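Local atomic coordinates of LbaCas13a H328A (C2c2) (Lachnospiraceae bacterium NK4A179, PDB entry 5WLH), a protein that binds CRISPR RNA and, as a Cas13a effector, probably cleaves target RNA with a pair of HEPN nuclease motifs. Residues 460-463 with 467-470; 505-510 with 1250-1255; 617-622 with 902-907; 630-635 with 888-893. All blocks are in the same frame, centred on the assembly; numbering follows the deposited sequence.

Contact 1 (460-463 with 467-470)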
# COMPACT_ATOMS: atom_id res chain seq x y z
N MET A 460 14.35 22.04 -7.66
CA MET A 460 14.36 22.80 -6.41
C MET A 460 15.65 22.54 -5.65
O MET A 460 15.67 22.53 -4.43
CB MET A 460 13.15 22.44 -5.55
CG MET A 460 11.81 22.71 -6.23
SD MET A 460 11.45 24.47 -6.47
CE MET A 460 11.17 25.02 -4.78
N ASP A 461 16.74 22.30 -6.39
CA ASP A 461 18.05 22.03 -5.79
C ASP A 461 18.41 23.02 -4.68
O ASP A 461 18.95 22.63 -3.64
CB ASP A 461 19.10 22.10 -6.91
CG ASP A 461 20.13 21.02 -6.82
OD1 ASP A 461 20.75 20.88 -5.74
OD2 ASP A 461 20.34 20.35 -7.85
N GLU A 462 18.15 24.30 -4.88
CA GLU A 462 18.67 25.30 -3.95
C GLU A 462 17.84 25.41 -2.68
O GLU A 462 18.10 26.30 -1.86
CB GLU A 462 18.81 26.64 -4.67
CG GLU A 462 19.46 26.46 -6.05
CD GLU A 462 20.36 27.61 -6.48
OE1 GLU A 462 21.39 27.34 -7.14
OE2 GLU A 462 20.05 28.77 -6.19
N LEU A 463 16.84 24.54 -2.49
CA LEU A 463 16.29 24.36 -1.15
C LEU A 463 17.35 23.80 -0.20
O LEU A 463 17.26 24.02 1.01
CB LEU A 463 15.09 23.42 -1.18
CG LEU A 463 13.82 23.89 -1.89
CD1 LEU A 463 12.72 22.82 -1.80
CD2 LEU A 463 13.33 25.20 -1.28
N ASP A 467 25.16 28.65 2.01
CA ASP A 467 25.45 30.02 2.38
C ASP A 467 25.03 31.00 1.31
O ASP A 467 25.27 32.20 1.46
CB ASP A 467 26.95 30.19 2.67
CG ASP A 467 27.41 29.39 3.89
OD1 ASP A 467 26.58 28.70 4.53
OD2 ASP A 467 28.62 29.43 4.19
N LYS A 468 24.39 30.53 0.23
CA LYS A 468 24.03 31.41 -0.87
C LYS A 468 23.05 32.47 -0.39
O LYS A 468 22.01 32.17 0.20
CB LYS A 468 23.42 30.60 -2.02
CG LYS A 468 24.42 29.74 -2.78
CD LYS A 468 23.75 29.05 -3.96
CE LYS A 468 24.56 27.84 -4.41
NZ LYS A 468 23.75 26.92 -5.26
N LYS A 469 23.40 33.73 -0.63
CA LYS A 469 22.52 34.84 -0.30
C LYS A 469 21.51 35.12 -1.39
O LYS A 469 20.61 35.95 -1.19
CB LYS A 469 23.36 36.10 -0.03
CG LYS A 469 24.27 35.96 1.17
CD LYS A 469 23.54 36.30 2.45
CE LYS A 469 24.51 36.60 3.58
NZ LYS A 469 23.88 37.44 4.65
N GLU A 470 21.66 34.48 -2.55
CA GLU A 470 20.66 34.54 -3.61
C GLU A 470 20.50 33.14 -4.17
O GLU A 470 21.50 32.50 -4.54
CB GLU A 470 21.07 35.49 -4.73
CG GLU A 470 20.09 35.51 -5.89
CD GLU A 470 20.20 36.77 -6.72
OE1 GLU A 470 19.41 36.95 -7.68
OE2 GLU A 470 21.09 37.60 -6.41
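E462 and K468 lie on the two arms of a short turn, their CA atoms 8.7 Å apart and no backbone bond joining the arms. The first arm ends in a 3-10 segment, 461-463, where L463 N reaches back to M460 O at 3.0 Å. E462 leaves this segment with CG beside its backbone N (chi1 -45°). Its chain bends at chi2 and brings the carboxylate to the second arm. K468 comes from the other arm with its chain extended beyond CG, crossing E462 at about a right angle. K468 NZ donates to E462 OE1 at 3.0 Å, a hydrogen bond within a salt bridge. The ammonium sits above the carboxylate plane, 70° out of it. This surface turn links helix 429-458 to strand 470-472. E462 also holds the far end of that strand and the loop beyond it: OE1 forms a second salt bridge with K475, and OE2 takes a hydrogen bond from E472 N. An alanine at E462 would probably leave both lysines without this carboxylate and E472 N without its acceptor. The second arm is also tied outward, since K468 O accepts from R1166 NE and K469 pairs through its backbone with K1167.

Contact 2 (505-510 with 1250-1255)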
# COMPACT_ATOMS: atom_id res chain seq x y z
N TYR A 505 5.20 6.62 11.99
CA TYR A 505 5.83 6.26 13.25
C TYR A 505 6.16 7.48 14.09
O TYR A 505 6.07 7.41 15.32
CB TYR A 505 7.08 5.41 13.00
CG TYR A 505 6.69 4.12 12.36
CD1 TYR A 505 5.71 3.31 12.93
CD2 TYR A 505 7.23 3.74 11.14
CE1 TYR A 505 5.31 2.13 12.33
CE2 TYR A 505 6.83 2.57 10.53
CZ TYR A 505 5.88 1.77 11.12
OH TYR A 505 5.49 0.60 10.51
N VAL A 506 6.53 8.60 13.45
CA VAL A 506 6.67 9.86 14.19
C VAL A 506 5.38 10.17 14.95
O VAL A 506 5.41 10.48 16.15
CB VAL A 506 7.06 11.02 13.25
CG1 VAL A 506 7.04 12.39 14.00
CG2 VAL A 506 8.42 10.78 12.67
N ALA A 507 4.24 10.06 14.27
CA ALA A 507 2.95 10.30 14.92
C ALA A 507 2.73 9.35 16.10
O ALA A 507 2.28 9.77 17.16
CB ALA A 507 1.81 10.18 13.92
N PHE A 508 3.03 8.05 15.92
CA PHE A 508 2.81 7.09 17.00
C PHE A 508 3.78 7.33 18.15
O PHE A 508 3.41 7.15 19.32
CB PHE A 508 2.95 5.65 16.50
CG PHE A 508 1.68 5.10 15.90
CD1 PHE A 508 0.60 4.77 16.71
CD2 PHE A 508 1.55 4.94 14.53
CE1 PHE A 508 -0.58 4.27 16.16
CE2 PHE A 508 0.37 4.44 13.96
CZ PHE A 508 -0.69 4.11 14.78
N ALA A 509 5.02 7.70 17.85
CA ALA A 509 5.96 7.97 18.92
C ALA A 509 5.48 9.14 19.76
O ALA A 509 5.53 9.10 20.99
CB ALA A 509 7.35 8.27 18.34
N ALA A 510 4.98 10.19 19.09
CA ALA A 510 4.43 11.34 19.80
C ALA A 510 3.23 10.93 20.65
O ALA A 510 3.11 11.32 21.81
CB ALA A 510 4.05 12.43 18.80
N GLU A 1250 -4.65 12.54 13.04
CA GLU A 1250 -3.24 12.60 13.43
C GLU A 1250 -3.08 12.95 14.90
O GLU A 1250 -2.06 12.62 15.51
CB GLU A 1250 -2.47 13.60 12.58
CG GLU A 1250 -0.97 13.45 12.81
CD GLU A 1250 -0.13 13.98 11.68
OE1 GLU A 1250 -0.70 14.56 10.74
OE2 GLU A 1250 1.11 13.80 11.73
N HIS A 1251 -4.06 13.64 15.48
CA HIS A 1251 -4.03 13.92 16.91
C HIS A 1251 -4.69 12.84 17.73
O HIS A 1251 -4.88 13.03 18.94
CB HIS A 1251 -4.69 15.26 17.21
CG HIS A 1251 -4.08 16.39 16.45
ND1 HIS A 1251 -4.77 17.55 16.16
CD2 HIS A 1251 -2.85 16.54 15.93
CE1 HIS A 1251 -3.98 18.37 15.49
NE2 HIS A 1251 -2.81 17.78 15.33
N PHE A 1252 -5.07 11.71 17.12
CA PHE A 1252 -5.56 10.56 17.86
C PHE A 1252 -6.81 10.92 18.67
O PHE A 1252 -7.02 10.37 19.76
CB PHE A 1252 -4.45 9.99 18.76
CG PHE A 1252 -3.35 9.27 17.98
CD1 PHE A 1252 -2.42 9.99 17.23
CD2 PHE A 1252 -3.29 7.89 17.97
CE1 PHE A 1252 -1.42 9.33 16.50
CE2 PHE A 1252 -2.29 7.21 17.23
CZ PHE A 1252 -1.37 7.93 16.50
N ARG A 1253 -7.63 11.84 18.15
CA ARG A 1253 -8.80 12.29 18.90
C ARG A 1253 -9.82 11.18 19.08
O ARG A 1253 -10.56 11.18 20.07
CB ARG A 1253 -9.46 13.48 18.20
CG ARG A 1253 -8.54 14.67 17.95
CD ARG A 1253 -8.03 15.25 19.27
NE ARG A 1253 -9.13 15.50 20.20
CZ ARG A 1253 -8.98 15.57 21.52
NH1 ARG A 1253 -7.78 15.39 22.07
NH2 ARG A 1253 -10.03 15.79 22.30
N TYR A 1254 -9.87 10.22 18.15
CA TYR A 1254 -10.78 9.09 18.30
C TYR A 1254 -10.63 8.44 19.66
O TYR A 1254 -11.63 8.05 20.29
CB TYR A 1254 -10.50 8.07 17.20
CG TYR A 1254 -11.11 6.71 17.45
CD1 TYR A 1254 -12.44 6.47 17.13
CD2 TYR A 1254 -10.35 5.67 17.94
CE1 TYR A 1254 -13.01 5.23 17.33
CE2 TYR A 1254 -10.90 4.40 18.13
CZ TYR A 1254 -12.23 4.20 17.83
OH TYR A 1254 -12.78 2.95 18.02
N TYR A 1255 -9.40 8.32 20.14
CA TYR A 1255 -9.12 7.59 21.36
C TYR A 1255 -9.50 8.37 22.61
O TYR A 1255 -9.53 7.78 23.70
CB TYR A 1255 -7.64 7.21 21.42
CG TYR A 1255 -7.28 6.20 20.35
CD1 TYR A 1255 -7.76 4.90 20.42
CD2 TYR A 1255 -6.49 6.55 19.25
CE1 TYR A 1255 -7.45 3.96 19.44
CE2 TYR A 1255 -6.19 5.59 18.25
CZ TYR A 1255 -6.67 4.31 18.37
OH TYR A 1255 -6.39 3.34 17.41
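F1252 drives the edge of its ring at the face of F508, an offset edge-to-face pair. The centroids are 5.3 Å apart and the planes stand at 75°. F1252 CZ lies over one face of F508, displaced toward the rim and 3.7 Å from F508 CD1. F1252 CE2 reaches F508 CE1 at 3.6 Å, close to the F1252 plane. The other flank of F1252 meets helix 486-517 itself, with F1252 CE1 4.2 Å from A507 CB. F1252 has positive phi (60°) and is the C-prime residue of the Schellman motif that ends helix 1239-1250. The chain reverses there, and the ring is aimed at the neighbouring helix. A serine in place of F1252 would probably leave the F508 face without its edge partner and open a gap beside A507. E1250 brings OE2 to 4.3 Å from A507 CB, but its polar bonds lie with R1246 and Y1127. The run R1246 to H1251 fits the R-X4-H signature of HEPN nucleases, so the contact probably backs such a site. Between the segments the chemistry is apolar and aromatic, so shape and ring orientation set the fit, while the charge of E1250 is answered by its own neighbours.

Contact 3 (617-622 with 902-907)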
# COMPACT_ATOMS: atom_id res chain seq x y z
N GLY A 617 20.46 19.47 16.02
CA GLY A 617 19.31 19.37 16.91
C GLY A 617 19.40 20.38 18.04
O GLY A 617 20.45 20.59 18.64
N LYS A 618 18.26 21.03 18.32
CA LYS A 618 18.18 22.03 19.38
C LYS A 618 18.12 21.43 20.77
O LYS A 618 18.39 22.14 21.75
CB LYS A 618 16.94 22.91 19.18
CG LYS A 618 15.65 22.28 19.70
CD LYS A 618 14.40 22.99 19.19
CE LYS A 618 14.16 24.30 19.93
NZ LYS A 618 13.27 24.13 21.11
N TRP A 619 17.75 20.15 20.89
CA TRP A 619 17.62 19.50 22.18
C TRP A 619 19.00 19.25 22.78
O TRP A 619 20.04 19.57 22.20
CB TRP A 619 16.86 18.18 22.04
CG TRP A 619 17.52 17.24 21.07
CD1 TRP A 619 18.47 16.30 21.36
CD2 TRP A 619 17.27 17.15 19.67
NE1 TRP A 619 18.84 15.64 20.21
CE2 TRP A 619 18.13 16.14 19.16
CE3 TRP A 619 16.42 17.82 18.78
CZ2 TRP A 619 18.13 15.78 17.81
CZ3 TRP A 619 16.44 17.46 17.44
CH2 TRP A 619 17.29 16.45 16.97
N ASN A 620 18.99 18.64 23.96
CA ASN A 620 20.21 18.27 24.66
C ASN A 620 20.77 17.02 24.00
O ASN A 620 20.45 15.89 24.39
CB ASN A 620 19.93 18.05 26.13
CG ASN A 620 21.18 17.94 26.95
OD1 ASN A 620 22.22 17.51 26.44
ND2 ASN A 620 21.10 18.32 28.22
N LYS A 621 21.62 17.21 22.99
CA LYS A 621 22.16 16.07 22.27
C LYS A 621 23.03 15.21 23.17
O LYS A 621 23.09 13.99 22.99
CB LYS A 621 22.98 16.53 21.06
CG LYS A 621 22.22 17.39 20.06
CD LYS A 621 23.15 17.80 18.92
CE LYS A 621 24.57 18.05 19.42
NZ LYS A 621 25.17 19.28 18.83
N GLU A 622 23.72 15.83 24.13
CA GLU A 622 24.54 15.04 25.04
C GLU A 622 23.67 14.11 25.88
O GLU A 622 24.05 12.96 26.13
CB GLU A 622 25.37 15.97 25.93
CG GLU A 622 26.47 16.71 25.16
CD GLU A 622 25.94 17.87 24.32
OE1 GLU A 622 24.98 18.54 24.75
OE2 GLU A 622 26.49 18.11 23.23
N GLU A 902 20.65 13.30 13.53
CA GLU A 902 19.72 12.47 12.76
C GLU A 902 19.62 11.06 13.32
O GLU A 902 18.51 10.50 13.42
CB GLU A 902 20.12 12.44 11.29
CG GLU A 902 19.17 11.61 10.42
CD GLU A 902 17.82 12.27 10.21
OE1 GLU A 902 17.71 13.50 10.46
OE2 GLU A 902 16.88 11.56 9.78
N LEU A 903 20.75 10.45 13.70
CA LEU A 903 20.67 9.15 14.36
C LEU A 903 19.88 9.25 15.66
O LEU A 903 19.09 8.35 15.99
CB LEU A 903 22.07 8.59 14.63
CG LEU A 903 22.75 7.94 13.41
CD1 LEU A 903 24.15 7.46 13.76
CD2 LEU A 903 21.90 6.79 12.82
N GLN A 904 20.05 10.34 16.41
CA GLN A 904 19.27 10.51 17.63
C GLN A 904 17.77 10.54 17.35
O GLN A 904 16.97 10.03 18.14
CB GLN A 904 19.73 11.76 18.37
CG GLN A 904 21.17 11.59 18.89
CD GLN A 904 21.67 12.81 19.65
OE1 GLN A 904 20.91 13.72 19.97
NE2 GLN A 904 22.97 12.86 19.90
N LYS A 905 17.36 11.14 16.23
CA LYS A 905 15.95 11.13 15.87
C LYS A 905 15.45 9.71 15.62
O LYS A 905 14.37 9.33 16.10
CB LYS A 905 15.70 11.97 14.62
CG LYS A 905 15.98 13.45 14.74
CD LYS A 905 15.61 14.06 13.39
CE LYS A 905 16.35 15.33 13.12
NZ LYS A 905 16.09 15.75 11.72
N TRP A 906 16.17 8.94 14.80
CA TRP A 906 15.75 7.57 14.54
C TRP A 906 15.65 6.79 15.84
O TRP A 906 14.75 5.97 16.03
CB TRP A 906 16.72 6.86 13.60
CG TRP A 906 16.62 7.32 12.21
CD1 TRP A 906 17.43 8.22 11.58
CD2 TRP A 906 15.63 6.93 11.25
NE1 TRP A 906 17.02 8.40 10.28
CE2 TRP A 906 15.92 7.62 10.05
CE3 TRP A 906 14.54 6.05 11.28
CZ2 TRP A 906 15.15 7.47 8.90
CZ3 TRP A 906 13.78 5.90 10.14
CH2 TRP A 906 14.09 6.60 8.97
N TYR A 907 16.60 7.03 16.74
CA TYR A 907 16.59 6.40 18.04
C TYR A 907 15.31 6.71 18.81
O TYR A 907 14.56 5.80 19.18
CB TYR A 907 17.81 6.86 18.83
CG TYR A 907 17.81 6.42 20.27
CD1 TYR A 907 17.47 5.11 20.63
CD2 TYR A 907 18.20 7.30 21.27
CE1 TYR A 907 17.49 4.71 21.96
CE2 TYR A 907 18.23 6.92 22.59
CZ TYR A 907 17.88 5.62 22.94
OH TYR A 907 17.92 5.24 24.27
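W619 and Q904 join the N-terminal end of helix 621-632 to helix 901-911, in what is probably the HEPN1 region. N620 is the N-cap of the first helix, its OD1 accepting from L623 N, and W619 stands just before it. W619 holds CG between its backbone N and carbonyl carbon (chi1 57°), which turns the indole to the second helix. W619 NE1 donates to Q904 OE1 at 2.8 Å. The bond is nearly straight, 173° at the hydrogen, and the oxygen lies in the indole plane at the ring edge. Ring and amide planes are 55° apart. The other end, Q904 NE2, hydrogen-bonds V897 O and gives a weak second bond to K621 O at 3.3 Å. Held at both ends, the amide cannot easily flip. K621 CB packs across it, 3.7 Å from Q904 OE1. The aliphatic chain of K905 crosses the indole at about a right angle, with K905 CG 4.0 Å from W619 CH2. K905 NZ bridges to E902 OE1 at 3.0 Å and to D605, within an R-X4-H run. On one face of the indole, G617 CA rests 3.4 Å above the ring plane of W619, toward the rim.

Contact 4 (630-635 with 888-893)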
# COMPACT_ATOMS: atom_id res chain seq x y z
N HIS A 630 23.77 4.37 27.25
CA HIS A 630 23.31 3.61 28.41
C HIS A 630 22.48 2.41 27.98
O HIS A 630 22.62 1.32 28.54
CB HIS A 630 22.50 4.53 29.33
CG HIS A 630 22.17 3.93 30.66
ND1 HIS A 630 20.97 3.27 30.89
CD2 HIS A 630 22.85 3.88 31.82
CE1 HIS A 630 20.95 2.85 32.15
NE2 HIS A 630 22.08 3.21 32.73
N GLU A 631 21.65 2.59 26.96
CA GLU A 631 20.83 1.47 26.48
C GLU A 631 21.66 0.43 25.75
O GLU A 631 21.39 -0.77 25.87
CB GLU A 631 19.70 2.01 25.59
CG GLU A 631 18.74 2.85 26.39
CD GLU A 631 17.29 2.66 25.97
OE1 GLU A 631 16.95 3.10 24.85
OE2 GLU A 631 16.50 2.09 26.76
N THR A 632 22.68 0.84 24.99
CA THR A 632 23.53 -0.15 24.33
C THR A 632 24.22 -1.04 25.36
O THR A 632 24.44 -2.22 25.11
CB THR A 632 24.61 0.49 23.44
OG1 THR A 632 25.56 1.20 24.25
CG2 THR A 632 24.01 1.41 22.42
N GLU A 633 24.52 -0.48 26.54
CA GLU A 633 25.22 -1.26 27.55
C GLU A 633 24.40 -2.43 28.07
O GLU A 633 24.97 -3.37 28.62
CB GLU A 633 25.65 -0.35 28.70
CG GLU A 633 26.95 0.41 28.39
CD GLU A 633 27.13 1.63 29.26
OE1 GLU A 633 26.34 1.82 30.21
OE2 GLU A 633 28.09 2.40 29.00
N ARG A 634 23.08 -2.41 27.89
CA ARG A 634 22.28 -3.52 28.39
C ARG A 634 21.99 -4.58 27.33
O ARG A 634 21.46 -5.64 27.67
CB ARG A 634 20.97 -3.01 29.02
CG ARG A 634 20.00 -2.28 28.12
CD ARG A 634 18.81 -1.73 28.94
NE ARG A 634 17.92 -2.81 29.38
CZ ARG A 634 16.59 -2.79 29.27
NH1 ARG A 634 15.97 -1.73 28.76
NH2 ARG A 634 15.88 -3.82 29.70
N MET A 635 22.40 -4.35 26.07
CA MET A 635 21.94 -5.20 24.98
C MET A 635 22.42 -6.64 25.11
O MET A 635 21.66 -7.58 24.85
CB MET A 635 22.38 -4.61 23.64
CG MET A 635 21.69 -3.29 23.31
SD MET A 635 19.90 -3.37 23.56
CE MET A 635 19.43 -4.48 22.23
N LYS A 888 31.49 -6.78 21.73
CA LYS A 888 31.22 -5.34 21.83
C LYS A 888 30.60 -4.84 20.53
O LYS A 888 31.18 -4.01 19.83
CB LYS A 888 32.51 -4.57 22.14
CG LYS A 888 33.24 -5.01 23.40
CD LYS A 888 32.54 -4.52 24.67
CE LYS A 888 32.98 -5.35 25.88
NZ LYS A 888 32.02 -5.24 27.02
N PRO A 889 29.40 -5.32 20.18
CA PRO A 889 28.84 -4.96 18.87
C PRO A 889 28.52 -3.47 18.70
O PRO A 889 28.50 -3.00 17.56
CB PRO A 889 27.57 -5.82 18.77
CG PRO A 889 27.22 -6.15 20.19
CD PRO A 889 28.53 -6.26 20.92
N TYR A 890 28.29 -2.72 19.78
CA TYR A 890 27.82 -1.35 19.65
C TYR A 890 28.94 -0.32 19.74
O TYR A 890 28.65 0.88 19.70
CB TYR A 890 26.75 -1.04 20.70
CG TYR A 890 25.46 -1.76 20.39
CD1 TYR A 890 24.54 -1.21 19.50
CD2 TYR A 890 25.19 -2.99 20.95
CE1 TYR A 890 23.37 -1.88 19.20
CE2 TYR A 890 24.03 -3.66 20.67
CZ TYR A 890 23.12 -3.12 19.79
OH TYR A 890 21.97 -3.82 19.53
N ALA A 891 30.20 -0.75 19.84
CA ALA A 891 31.29 0.18 20.10
C ALA A 891 31.29 1.36 19.12
O ALA A 891 31.29 2.52 19.54
CB ALA A 891 32.63 -0.57 20.06
N GLY A 892 31.28 1.08 17.82
CA GLY A 892 31.36 2.15 16.84
C GLY A 892 30.09 2.99 16.77
O GLY A 892 30.15 4.21 16.64
N LEU A 893 28.94 2.34 16.89
CA LEU A 893 27.67 3.06 16.78
C LEU A 893 27.53 4.12 17.85
O LEU A 893 26.93 5.18 17.60
CB LEU A 893 26.52 2.06 16.86
CG LEU A 893 25.13 2.61 16.60
CD1 LEU A 893 25.08 3.29 15.23
CD2 LEU A 893 24.11 1.48 16.70
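T632 and M635 both touch Y890, and they are tied to each other by a backbone bond, M635 N to T632 O at 3.1 Å. That bond closes a type I turn from T632 to M635, which puts the two side chains on the same partner. The nearest CA atoms across the contact belong to T632 and Y890, 6.5 Å apart. T632 meets the root of the tyrosine: T632 CB is 3.8 Å from Y890 CB. Its methyl CG2 lies 4.0 Å from Y890 CD1, and the two side chains pass each other at a slant. The hydroxyl turns between the backbone N and the carbonyl carbon (chi1 68°) and bonds E629 O in its own helix. The methyl is left to face Y890. M635 meets the far half of the ring. M635 CB and CG each come within 3.5 Å of Y890 CE2, and bends at chi2 and chi3 curl the chain over to put M635 CE 3.8 Å from Y890 OH. The tyrosine thus spans both residues, with T632 at its base and M635 crossing its phenol end. L973 of helix 960-974 also touches M635, and N668 touches Y890. E631, between H630 and T632 on the helix, turns elsewhere: its OE1 forms a salt bridge with R911. Y890 follows P889 in a type I turn from K888 to A891. The arrangement is apolar packing of one turn against another, an apolar aromatic contact where helix 621-632 meets helix 891-898.

Contact 1 is a surface contact and the other three are buried. It is also the local one, closing a turn of a few residues, while the others join segments hundreds of residues apart. Its bond is a salt bridge near solvent. Contact 2 relies on aromatic rings and contact 4 on apolar groups round one tyrosine. Contact 3 lies between these extremes, buried but held by an indole-amide bond. Contacts 3 and 4 share helix 621-632, near its two ends, and use the consecutive helices 901-911 and 891-898. Their centres are 17 Å apart, and Y907 and E631 probably hydrogen-bond between them. Contact 2 comes within about 7 Å of contact 3, nearest atoms, without touching.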